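Local coordinates for malonyl coenzyme A-acyl carrier protein transacylase (PDB 2H1Y) that probably catalyses transfer of the malonyl group from malonyl-CoA to the holo form of acyl carrier protein, releasing free coenzyme A, at residues Ser143-Gly149 / Met174-Gly180; Cys167-Gly173 / Pro263-Gln267; Ile238-Thr242 / Leu255-Gln259. All blocks are in the same frame, centred on the assembly; numbering follows the deposited sequence.

Contact 1: Ser143-Gly149 / Met174-Gly180; sequences SMMVVLG and MQVVLAG
M145 and L178 face each other across a regular antiparallel ladder, with M145 N donating to L178 O at 2.8 Å and L178 N returning a bond to M145 O. The same reciprocal pair of hydrogen bonds joins S143 with G180 and V147 with V176, and a single one runs from G149 N to M174 O; between them lie the non-hydrogen-bonded pairs M144-A179, V146-V177 and L148-Q175. There CA-H groups approach carbonyls, as where M144 CA comes to 3.2 Å from L178 O. The two strands are the inner pair of the four-stranded antiparallel sheet of the small, ferredoxin-like subdomain.

The closely packed, buried part runs from M144 to V147. M144, its CG beside the backbone N (chi1 -79°), lays CG against A179 CB at 3.8 Å, then bends at the sulfur so that CE meets V177 CG1 at 3.6 Å, the two side chains crossing at about a right angle. On the opposite face L178 CD1 touches two methyls, M145 CE and V147 CG2, each 3.7 Å away; M145 and L178 run side by side, and helix 189-195 covers M145 and V147.

Toward G149 and M174 the contact opens to solvent. V146 and L148, both partly exposed, rest on the aliphatic part of Q175, V146 CG1 lying 3.8 Å from Q175 CG, while the amide turns to N171 through Q175 OE1. Exposed M174 puts CE 3.2 Å from G149 O. Alternate backbone groups turn outward, those of M144, V146 and L148 to L203, V201 and K198, those of V177 to A168 and N169. Hydrogen bonds thus set the register, while burial of the M144, M145, V147, V177 and L178 side chains probably adds a hydrophobic contribution.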
ATOM      1  N   SER A 143       3.122  17.887  -2.891  1.00 56.03           N
ATOM      2  CA  SER A 143       3.438  17.136  -1.699  1.00 55.23           C
ATOM      3  C   SER A 143       2.208  16.517  -1.046  1.00 54.12           C
ATOM      4  O   SER A 143       1.078  16.707  -1.502  1.00 53.88           O
ATOM      5  CB  SER A 143       4.172  18.013  -0.691  1.00 55.66           C
ATOM      6  OG  SER A 143       4.803  17.173   0.259  1.00 56.63           O
ATOM      7  N   MET A 144       2.456  15.759   0.018  1.00 52.90           N
ATOM      8  CA  MET A 144       1.404  15.224   0.869  1.00 51.72           C
ATOM      9  C   MET A 144       1.638  15.577   2.348  1.00 50.93           C
ATOM     10  O   MET A 144       2.787  15.713   2.797  1.00 51.02           O
ATOM     11  CB  MET A 144       1.248  13.726   0.618  1.00 51.56           C
ATOM     12  CG  MET A 144       0.444  13.456  -0.658  1.00 50.86           C
ATOM     13  SD  MET A 144       0.467  11.765  -1.218  1.00 52.32           S
ATOM     14  CE  MET A 144      -0.860  11.027  -0.284  1.00 50.49           C
ATOM     15  N   MET A 145       0.558  15.752   3.100  1.00 49.74           N
ATOM     16  CA  MET A 145       0.670  16.284   4.447  1.00 48.94           C
ATOM     17  C   MET A 145      -0.231  15.557   5.436  1.00 48.49           C
ATOM     18  O   MET A 145      -1.464  15.634   5.343  1.00 48.43           O
ATOM     19  CB  MET A 145       0.357  17.789   4.421  1.00 48.93           C
ATOM     20  CG  MET A 145       0.293  18.472   5.778  1.00 48.56           C
ATOM     21  SD  MET A 145      -0.035  20.252   5.675  1.00 49.39           S
ATOM     22  CE  MET A 145      -1.792  20.273   5.321  1.00 47.58           C
ATOM     23  N   VAL A 146       0.376  14.881   6.405  1.00 47.69           N
ATOM     24  CA  VAL A 146      -0.404  14.187   7.445  1.00 47.21           C
ATOM     25  C   VAL A 146      -1.000  15.193   8.436  1.00 47.02           C
ATOM     26  O   VAL A 146      -0.285  15.999   9.013  1.00 47.16           O
ATOM     27  CB  VAL A 146       0.435  13.109   8.213  1.00 46.92           C
ATOM     28  CG1 VAL A 146      -0.443  12.293   9.106  1.00 47.53           C
ATOM     29  CG2 VAL A 146       1.107  12.164   7.278  1.00 46.36           C
ATOM     30  N   VAL A 147      -2.312  15.143   8.625  1.00 47.27           N
ATOM     31  CA  VAL A 147      -2.976  15.900   9.683  1.00 47.22           C
ATOM     32  C   VAL A 147      -3.490  14.932  10.753  1.00 47.77           C
ATOM     33  O   VAL A 147      -3.947  13.856  10.443  1.00 47.17           O
ATOM     34  CB  VAL A 147      -4.156  16.760   9.145  1.00 47.43           C
ATOM     35  CG1 VAL A 147      -4.607  17.767  10.195  1.00 45.89           C
ATOM     36  CG2 VAL A 147      -3.774  17.502   7.870  1.00 47.27           C
ATOM     37  N   LEU A 148      -3.421  15.329  12.018  1.00 49.51           N
ATOM     38  CA  LEU A 148      -3.849  14.464  13.112  1.00 50.79           C
ATOM     39  C   LEU A 148      -4.855  15.151  14.013  1.00 51.11           C
ATOM     40  O   LEU A 148      -4.593  16.222  14.545  1.00 50.81           O
ATOM     41  CB  LEU A 148      -2.641  14.046  13.941  1.00 51.32           C
ATOM     42  CG  LEU A 148      -2.529  12.562  14.276  1.00 52.76           C
ATOM     43  CD1 LEU A 148      -1.398  11.934  13.418  1.00 53.94           C
ATOM     44  CD2 LEU A 148      -2.236  12.405  15.770  1.00 54.03           C
ATOM     45  N   GLY A 149      -6.014  14.534  14.175  1.00 51.91           N
ATOM     46  CA  GLY A 149      -7.000  15.024  15.123  1.00 53.13           C
ATOM     47  C   GLY A 149      -8.110  15.927  14.617  1.00 54.09           C
ATOM     48  O   GLY A 149      -8.955  16.361  15.406  1.00 54.80           O
ATOM     49  N   MET A 174      -8.691   9.571  13.225  1.00 49.49           N
ATOM     50  CA  MET A 174      -8.556  10.992  12.894  1.00 51.08           C
ATOM     51  C   MET A 174      -7.212  11.341  12.267  1.00 50.36           C
ATOM     52  O   MET A 174      -6.654  12.416  12.489  1.00 50.27           O
ATOM     53  CB  MET A 174      -8.875  11.845  14.120  1.00 51.16           C
ATOM     54  CG  MET A 174     -10.311  11.554  14.606  1.00 52.82           C
ATOM     55  SD  MET A 174     -10.847  12.683  15.882  1.00 55.23           S
ATOM     56  CE  MET A 174     -11.185  14.160  14.932  1.00 53.22           C
ATOM     57  N   GLN A 175      -6.697  10.397  11.480  1.00 50.25           N
ATOM     58  CA  GLN A 175      -5.500  10.626  10.682  1.00 49.76           C
ATOM     59  C   GLN A 175      -5.881  10.776   9.212  1.00 48.24           C
ATOM     60  O   GLN A 175      -6.408   9.846   8.605  1.00 48.05           O
ATOM     61  CB  GLN A 175      -4.488   9.488  10.855  1.00 50.12           C
ATOM     62  CG  GLN A 175      -3.092   9.879  10.383  1.00 51.92           C
ATOM     63  CD  GLN A 175      -2.258   8.699   9.927  1.00 52.98           C
ATOM     64  OE1 GLN A 175      -2.192   8.393   8.721  1.00 51.63           O
ATOM     65  NE2 GLN A 175      -1.604   8.033  10.882  1.00 51.61           N
ATOM     66  N   VAL A 176      -5.617  11.950   8.655  1.00 47.00           N
ATOM     67  CA  VAL A 176      -5.980  12.258   7.277  1.00 46.47           C
ATOM     68  C   VAL A 176      -4.791  12.834   6.516  1.00 46.06           C
ATOM     69  O   VAL A 176      -4.138  13.767   6.964  1.00 46.15           O
ATOM     70  CB  VAL A 176      -7.244  13.181   7.212  1.00 46.68           C
ATOM     71  CG1 VAL A 176      -7.558  13.636   5.803  1.00 45.19           C
ATOM     72  CG2 VAL A 176      -8.479  12.448   7.814  1.00 47.25           C
ATOM     73  N   VAL A 177      -4.504  12.253   5.364  1.00 45.63           N
ATOM     74  CA  VAL A 177      -3.419  12.742   4.535  1.00 44.87           C
ATOM     75  C   VAL A 177      -4.000  13.618   3.435  1.00 44.91           C
ATOM     76  O   VAL A 177      -4.934  13.216   2.751  1.00 44.86           O
ATOM     77  CB  VAL A 177      -2.595  11.581   3.957  1.00 44.79           C
ATOM     78  CG1 VAL A 177      -1.430  12.109   3.119  1.00 44.75           C
ATOM     79  CG2 VAL A 177      -2.068  10.715   5.088  1.00 43.17           C
ATOM     80  N   LEU A 178      -3.461  14.828   3.302  1.00 44.96           N
ATOM     81  CA  LEU A 178      -3.899  15.770   2.282  1.00 44.97           C
ATOM     82  C   LEU A 178      -2.881  15.828   1.159  1.00 45.21           C
ATOM     83  O   LEU A 178      -1.698  15.573   1.389  1.00 45.19           O
ATOM     84  CB  LEU A 178      -4.151  17.159   2.862  1.00 44.33           C
ATOM     85  CG  LEU A 178      -5.086  17.271   4.077  1.00 44.65           C
ATOM     86  CD1 LEU A 178      -5.117  18.706   4.598  1.00 42.23           C
ATOM     87  CD2 LEU A 178      -6.499  16.727   3.859  1.00 44.11           C
ATOM     88  N   ALA A 179      -3.337  16.131  -0.055  1.00 45.24           N
ATOM     89  CA  ALA A 179      -2.417  16.217  -1.185  1.00 45.95           C
ATOM     90  C   ALA A 179      -2.569  17.554  -1.880  1.00 46.90           C
ATOM     91  O   ALA A 179      -3.630  18.167  -1.830  1.00 46.71           O
ATOM     92  CB  ALA A 179      -2.643  15.086  -2.145  1.00 45.06           C
ATOM     93  N   GLY A 180      -1.499  18.015  -2.521  1.00 48.45           N
ATOM     94  CA  GLY A 180      -1.573  19.258  -3.272  1.00 49.82           C
ATOM     95  C   GLY A 180      -0.286  20.026  -3.480  1.00 51.05           C
ATOM     96  O   GLY A 180       0.818  19.465  -3.415  1.00 50.82           O
TER

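Contact 2: Cys167-Gly173 / Pro263-Gln267; sequences CANFNGG and PVRYQ
F170 lies alongside P263 where a strand of the small subdomain meets the chain leading into helix 266-271. With chi1 at -57°, CG stands beside the backbone N and the ring leans back toward the proline. CB is 4.0 Å from V264 O; CD1 passes 4.1 Å from P263 CB and has R265 CG near the ring plane at its edge; CE1 makes the closest approach, 3.6 Å from P263 CB. Outside this pairing, E152 and L156 of helix 152-160 also touch the aromatic side chain. P263 CG also lies 3.4 Å from C167 O.

Beside this pair the backbones join in a single bridge centred on N169 and V264. V264 N donates to A168 O at 2.8 Å, and F170 N meets V264 O almost straight, with an N-H...O angle of 175°. On its other edge the same strand carries a classic beta bulge: A168 and N169 both face V177 of the neighbouring strand 175-179. One strand edge therefore belongs to the ferredoxin-like sheet while the other receives a segment some ninety residues later in sequence.

R265 takes the N-cap position of the helix, and its guanidinium forms a salt bridge with D268. Two residues on, Q267 N donates to F170 O at 2.9 Å, and Q267 CB packs against the same oxygen at 3.4 Å. The Y266 ring has N171 O at its edge, and its hydroxyl bonds N293; N171 bonds H103 through OD1 and Q175 through ND2.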
ATOM      1  N   CYS A 167      -8.154  15.885   0.066  1.00 51.55           N
ATOM      2  CA  CYS A 167      -8.027  14.712   0.912  1.00 50.88           C
ATOM      3  C   CYS A 167      -7.571  13.471   0.126  1.00 50.40           C
ATOM      4  O   CYS A 167      -8.180  13.088  -0.884  1.00 50.76           O
ATOM      5  CB  CYS A 167      -9.369  14.439   1.587  1.00 50.99           C
ATOM      6  SG  CYS A 167      -9.883  15.734   2.730  1.00 51.36           S
ATOM      7  N   ALA A 168      -6.523  12.818   0.616  1.00 49.71           N
ATOM      8  CA  ALA A 168      -5.888  11.716  -0.114  1.00 48.68           C
ATOM      9  C   ALA A 168      -5.932  10.366   0.595  1.00 48.03           C
ATOM     10  O   ALA A 168      -5.992   9.320  -0.056  1.00 47.60           O
ATOM     11  CB  ALA A 168      -4.464  12.082  -0.461  1.00 48.78           C
ATOM     12  N   ASN A 169      -5.862  10.385   1.921  1.00 47.55           N
ATOM     13  CA  ASN A 169      -6.055   9.175   2.712  1.00 47.20           C
ATOM     14  C   ASN A 169      -7.024   9.447   3.839  1.00 46.86           C
ATOM     15  O   ASN A 169      -6.929  10.490   4.511  1.00 47.52           O
ATOM     16  CB  ASN A 169      -4.764   8.720   3.387  1.00 47.23           C
ATOM     17  CG  ASN A 169      -3.668   8.336   2.424  1.00 48.17           C
ATOM     18  OD1 ASN A 169      -3.828   8.317   1.192  1.00 47.85           O
ATOM     19  ND2 ASN A 169      -2.515   8.023   2.998  1.00 48.14           N
ATOM     20  N   PHE A 170      -7.919   8.497   4.078  1.00 45.80           N
ATOM     21  CA  PHE A 170      -8.639   8.429   5.339  1.00 45.05           C
ATOM     22  C   PHE A 170      -8.174   7.186   6.113  1.00 44.86           C
ATOM     23  O   PHE A 170      -8.662   6.063   5.921  1.00 44.65           O
ATOM     24  CB  PHE A 170     -10.161   8.437   5.110  1.00 45.42           C
ATOM     25  CG  PHE A 170     -10.665   9.647   4.338  1.00 44.47           C
ATOM     26  CD1 PHE A 170     -11.260   9.489   3.087  1.00 43.49           C
ATOM     27  CD2 PHE A 170     -10.555  10.931   4.868  1.00 42.63           C
ATOM     28  CE1 PHE A 170     -11.733  10.592   2.370  1.00 42.43           C
ATOM     29  CE2 PHE A 170     -11.017  12.039   4.159  1.00 44.17           C
ATOM     30  CZ  PHE A 170     -11.610  11.866   2.901  1.00 44.31           C
ATOM     31  N   ASN A 171      -7.216   7.399   6.999  1.00 44.86           N
ATOM     32  CA  ASN A 171      -6.528   6.290   7.648  1.00 44.60           C
ATOM     33  C   ASN A 171      -7.141   5.890   8.970  1.00 45.09           C
ATOM     34  O   ASN A 171      -6.711   4.898   9.595  1.00 44.73           O
ATOM     35  CB  ASN A 171      -5.053   6.618   7.799  1.00 43.53           C
ATOM     36  CG  ASN A 171      -4.352   6.683   6.473  1.00 42.65           C
ATOM     37  OD1 ASN A 171      -4.745   6.022   5.506  1.00 40.46           O
ATOM     38  ND2 ASN A 171      -3.304   7.479   6.411  1.00 42.61           N
ATOM     39  N   GLY A 172      -8.159   6.659   9.374  1.00 45.68           N
ATOM     40  CA  GLY A 172      -8.878   6.427  10.636  1.00 46.10           C
ATOM     41  C   GLY A 172      -8.113   6.978  11.819  1.00 46.31           C
ATOM     42  O   GLY A 172      -6.976   7.436  11.680  1.00 45.40           O
ATOM     43  N   GLY A 173      -8.750   6.943  12.988  1.00 47.01           N
ATOM     44  CA  GLY A 173      -8.139   7.452  14.208  1.00 47.64           C
ATOM     45  C   GLY A 173      -7.820   8.905  13.993  1.00 48.72           C
ATOM     46  O   GLY A 173      -6.797   9.404  14.478  1.00 48.53           O
ATOM     47  N   PRO A 263      -9.449   9.425  -2.991  1.00 46.58           N
ATOM     48  CA  PRO A 263      -8.979   9.182  -1.637  1.00 46.42           C
ATOM     49  C   PRO A 263      -8.882   7.692  -1.327  1.00 46.38           C
ATOM     50  O   PRO A 263      -9.785   6.912  -1.677  1.00 46.34           O
ATOM     51  CB  PRO A 263     -10.077   9.797  -0.775  1.00 46.60           C
ATOM     52  CG  PRO A 263     -10.617  10.892  -1.604  1.00 46.88           C
ATOM     53  CD  PRO A 263     -10.569  10.382  -3.015  1.00 46.73           C
ATOM     54  N   VAL A 264      -7.775   7.303  -0.696  1.00 45.54           N
ATOM     55  CA  VAL A 264      -7.631   5.955  -0.180  1.00 44.32           C
ATOM     56  C   VAL A 264      -8.531   5.899   1.039  1.00 44.02           C
ATOM     57  O   VAL A 264      -8.300   6.600   2.030  1.00 43.96           O
ATOM     58  CB  VAL A 264      -6.158   5.650   0.181  1.00 44.41           C
ATOM     59  CG1 VAL A 264      -6.025   4.342   1.001  1.00 43.62           C
ATOM     60  CG2 VAL A 264      -5.314   5.619  -1.072  1.00 42.33           C
ATOM     61  N   ARG A 265      -9.579   5.090   0.955  1.00 43.46           N
ATOM     62  CA  ARG A 265     -10.556   5.004   2.042  1.00 43.29           C
ATOM     63  C   ARG A 265     -10.270   3.837   2.960  1.00 42.88           C
ATOM     64  O   ARG A 265     -11.116   2.951   3.156  1.00 42.93           O
ATOM     65  CB  ARG A 265     -11.972   4.890   1.481  1.00 43.62           C
ATOM     66  CG  ARG A 265     -12.440   6.094   0.710  1.00 44.89           C
ATOM     67  CD  ARG A 265     -13.907   6.284   0.944  1.00 49.64           C
ATOM     68  NE  ARG A 265     -14.690   5.484   0.011  1.00 53.23           N
ATOM     69  CZ  ARG A 265     -15.880   4.950   0.280  1.00 54.90           C
ATOM     70  NH1 ARG A 265     -16.429   5.108   1.479  1.00 54.93           N
ATOM     71  NH2 ARG A 265     -16.513   4.247  -0.654  1.00 54.38           N
ATOM     72  N   TYR A 266      -9.075   3.843   3.539  1.00 42.36           N
ATOM     73  CA  TYR A 266      -8.599   2.700   4.306  1.00 41.91           C
ATOM     74  C   TYR A 266      -9.479   2.393   5.531  1.00 42.55           C
ATOM     75  O   TYR A 266      -9.774   1.217   5.814  1.00 42.69           O
ATOM     76  CB  TYR A 266      -7.116   2.856   4.687  1.00 41.04           C
ATOM     77  CG  TYR A 266      -6.605   1.637   5.383  1.00 39.75           C
ATOM     78  CD1 TYR A 266      -6.223   0.508   4.668  1.00 38.40           C
ATOM     79  CD2 TYR A 266      -6.562   1.582   6.771  1.00 40.24           C
ATOM     80  CE1 TYR A 266      -5.782  -0.636   5.337  1.00 39.86           C
ATOM     81  CE2 TYR A 266      -6.123   0.438   7.450  1.00 39.65           C
ATOM     82  CZ  TYR A 266      -5.735  -0.660   6.729  1.00 38.98           C
ATOM     83  OH  TYR A 266      -5.311  -1.783   7.402  1.00 40.01           O
ATOM     84  N   GLN A 267      -9.887   3.448   6.240  1.00 42.91           N
ATOM     85  CA  GLN A 267     -10.881   3.363   7.323  1.00 43.94           C
ATOM     86  C   GLN A 267     -12.188   2.627   6.958  1.00 43.91           C
ATOM     87  O   GLN A 267     -12.549   1.634   7.598  1.00 43.88           O
ATOM     88  CB  GLN A 267     -11.219   4.761   7.827  1.00 43.98           C
ATOM     89  CG  GLN A 267     -12.412   4.784   8.742  1.00 45.47           C
ATOM     90  CD  GLN A 267     -12.401   5.981   9.649  1.00 47.25           C
ATOM     91  OE1 GLN A 267     -12.417   7.130   9.197  1.00 47.62           O
ATOM     92  NE2 GLN A 267     -12.372   5.725  10.940  1.00 48.49           N
TER

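Contact 3: Ile238-Thr242 / Leu255-Gln259; sequences ISNAT and LLSLQ
An ST motif in the loop between strands 236-238 and 245-246 faces residues 255-259 of helix 249-259. S239 OG accepts a hydrogen bond from T242 N at 3.0 Å and a weak one from A241 N. With chi1 at 159° the hydroxyl swings away from its own backbone N and is placed to donate to a water at 2.6 Å from OG; that water in turn donates to L255 O at 2.9 Å. L255 O already takes the regular helical bond from Q259 N, so this carbonyl is gripped twice, and a water links loop and helix.

Apolar contacts flank the water. L255 CD2 lies 3.8 Å from both S239 OG and T242 CG2, and the T242 and L255 side chains cross at about a right angle. T242 holds OG1 between backbone N and carbonyl carbon (chi1 70°); OG1 bonds E244, and CG2 makes the closer approach to the leucine. A241 points its CB at the helix, 3.8 Å from L258 CD1 and 3.9 Å from Q259 CA.

N240 and Q259 run side by side, N240 CB 4.1 Å from Q259 CG, with their amide planes only 11° apart. The Q259 amide is fixed by partners beyond the loop: OE1 accepts from R129, and NE2 donates to S104 O and E107. Its backbone O accepts from H210 ND1. S104 lies in the Gly-His-Ser-Leu-Gly sequence familiar in this acyltransferase family, so the Q259 amide probably lies beside the acyl-transfer site. Through the water, the S239 hydroxyl that closes the ST motif also reaches the helix backbone, so one side-chain oxygen both shapes the loop and couples it to the helix.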
ATOM      1  N   ILE A 238     -10.384  -5.649  -1.691  1.00 47.33           N
ATOM      2  CA  ILE A 238     -11.223  -4.507  -1.366  1.00 47.67           C
ATOM      3  C   ILE A 238     -10.628  -3.221  -1.943  1.00 47.89           C
ATOM      4  O   ILE A 238      -9.465  -2.893  -1.696  1.00 48.23           O
ATOM      5  CB  ILE A 238     -11.422  -4.370   0.163  1.00 47.55           C
ATOM      6  CG1 ILE A 238     -11.610  -5.741   0.819  1.00 48.74           C
ATOM      7  CG2 ILE A 238     -12.588  -3.461   0.481  1.00 47.56           C
ATOM      8  CD1 ILE A 238     -12.898  -6.480   0.450  1.00 49.74           C
ATOM      9  N   SER A 239     -11.425  -2.498  -2.724  1.00 48.05           N
ATOM     10  CA  SER A 239     -10.947  -1.302  -3.397  1.00 47.85           C
ATOM     11  C   SER A 239     -10.788  -0.114  -2.431  1.00 47.78           C
ATOM     12  O   SER A 239     -11.743   0.271  -1.758  1.00 47.69           O
ATOM     13  CB  SER A 239     -11.905  -0.949  -4.541  1.00 48.05           C
ATOM     14  OG  SER A 239     -11.796   0.421  -4.928  1.00 48.73           O
ATOM     15  N   ASN A 240      -9.597   0.473  -2.374  1.00 47.29           N
ATOM     16  CA  ASN A 240      -9.434   1.746  -1.669  1.00 47.27           C
ATOM     17  C   ASN A 240     -10.352   2.814  -2.252  1.00 47.50           C
ATOM     18  O   ASN A 240     -10.753   3.745  -1.543  1.00 47.44           O
ATOM     19  CB  ASN A 240      -7.996   2.268  -1.738  1.00 47.35           C
ATOM     20  CG  ASN A 240      -6.992   1.408  -0.956  1.00 46.35           C
ATOM     21  OD1 ASN A 240      -7.351   0.569  -0.131  1.00 45.52           O
ATOM     22  ND2 ASN A 240      -5.722   1.646  -1.213  1.00 44.62           N
ATOM     23  N   ALA A 241     -10.692   2.679  -3.533  1.00 47.44           N
ATOM     24  CA  ALA A 241     -11.481   3.713  -4.211  1.00 47.86           C
ATOM     25  C   ALA A 241     -12.994   3.693  -3.875  1.00 48.21           C
ATOM     26  O   ALA A 241     -13.577   4.750  -3.586  1.00 47.84           O
ATOM     27  CB  ALA A 241     -11.236   3.675  -5.705  1.00 47.19           C
ATOM     28  N   THR A 242     -13.604   2.500  -3.868  1.00 48.76           N
ATOM     29  CA  THR A 242     -15.053   2.346  -3.651  1.00 49.24           C
ATOM     30  C   THR A 242     -15.440   1.532  -2.404  1.00 49.56           C
ATOM     31  O   THR A 242     -16.611   1.393  -2.080  1.00 49.66           O
ATOM     32  CB  THR A 242     -15.775   1.685  -4.893  1.00 49.50           C
ATOM     33  OG1 THR A 242     -15.406   0.299  -5.001  1.00 50.58           O
ATOM     34  CG2 THR A 242     -15.467   2.407  -6.190  1.00 48.28           C
ATOM     35  N   LEU A 255     -10.598  -0.393 -11.247  1.00 50.81           N
ATOM     36  CA  LEU A 255     -10.431   0.049  -9.866  1.00 50.71           C
ATOM     37  C   LEU A 255      -9.002   0.489  -9.461  1.00 50.68           C
ATOM     38  O   LEU A 255      -8.848   1.464  -8.705  1.00 50.73           O
ATOM     39  CB  LEU A 255     -11.057  -0.951  -8.891  1.00 50.72           C
ATOM     40  CG  LEU A 255     -12.591  -0.917  -9.032  1.00 50.48           C
ATOM     41  CD1 LEU A 255     -13.255  -2.110  -8.429  1.00 48.51           C
ATOM     42  CD2 LEU A 255     -13.200   0.392  -8.476  1.00 51.50           C
ATOM     43  N   LEU A 256      -7.977  -0.189  -9.986  1.00 50.21           N
ATOM     44  CA  LEU A 256      -6.595   0.253  -9.791  1.00 49.79           C
ATOM     45  C   LEU A 256      -6.305   1.543 -10.554  1.00 50.08           C
ATOM     46  O   LEU A 256      -5.333   2.226 -10.232  1.00 50.68           O
ATOM     47  CB  LEU A 256      -5.586  -0.833 -10.181  1.00 49.35           C
ATOM     48  CG  LEU A 256      -5.457  -2.068  -9.276  1.00 49.70           C
ATOM     49  CD1 LEU A 256      -4.458  -3.073  -9.816  1.00 48.14           C
ATOM     50  CD2 LEU A 256      -5.088  -1.700  -7.818  1.00 50.11           C
ATOM     51  N   SER A 257      -7.139   1.878 -11.550  1.00 49.76           N
ATOM     52  CA  SER A 257      -7.005   3.143 -12.304  1.00 50.00           C
ATOM     53  C   SER A 257      -7.532   4.260 -11.444  1.00 49.63           C
ATOM     54  O   SER A 257      -6.850   5.237 -11.159  1.00 50.02           O
ATOM     55  CB  SER A 257      -7.878   3.166 -13.569  1.00 50.15           C
ATOM     56  OG  SER A 257      -7.452   2.283 -14.586  1.00 52.82           O
ATOM     57  N   LEU A 258      -8.782   4.082 -11.054  1.00 49.06           N
ATOM     58  CA  LEU A 258      -9.554   5.078 -10.361  1.00 49.29           C
ATOM     59  C   LEU A 258      -8.947   5.424  -8.989  1.00 48.74           C
ATOM     60  O   LEU A 258      -9.008   6.582  -8.536  1.00 48.81           O
ATOM     61  CB  LEU A 258     -10.985   4.543 -10.225  1.00 48.99           C
ATOM     62  CG  LEU A 258     -12.160   5.508 -10.108  1.00 50.23           C
ATOM     63  CD1 LEU A 258     -12.816   5.418  -8.712  1.00 50.06           C
ATOM     64  CD2 LEU A 258     -11.797   6.956 -10.514  1.00 48.87           C
ATOM     65  N   GLN A 259      -8.360   4.414  -8.353  1.00 47.76           N
ATOM     66  CA  GLN A 259      -7.669   4.567  -7.086  1.00 47.35           C
ATOM     67  C   GLN A 259      -6.796   5.823  -7.072  1.00 47.18           C
ATOM     68  O   GLN A 259      -6.917   6.653  -6.165  1.00 47.10           O
ATOM     69  CB  GLN A 259      -6.818   3.323  -6.819  1.00 47.16           C
ATOM     70  CG  GLN A 259      -6.347   3.190  -5.389  1.00 46.32           C
ATOM     71  CD  GLN A 259      -4.944   2.670  -5.313  1.00 44.75           C
ATOM     72  OE1 GLN A 259      -4.028   3.212  -5.944  1.00 43.74           O
ATOM     73  NE2 GLN A 259      -4.760   1.602  -4.556  1.00 42.79           N
TER
HETATM   74  O   HOH W   1      -9.434   0.866  -5.969  1.00 40.34           O

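Overall arrangement
Along the chain, strand 142-148 comes first and meets strand 175-179, so contact 1 closes a loop holding helix 152-160 and strand 165-172. Residues 167-173 of that loop pair with residues 263-267, later in the chain, and contact 2 therefore crosses contact 1. Within the span that contact 2 closes, contact 3 is nested, folding the loop at 238-242 against helix 249-259. V177 O receives the A168 and N169 amides, probably by hydrogen bonds, which joins contacts 1 and 2 in the four-stranded sheet. R265 N and N240 O, 3.1 Å apart, link contact 2 to contact 3 at the border of the subdomain built on the six-stranded mixed sheet. Contacts 1 and 3 do not touch.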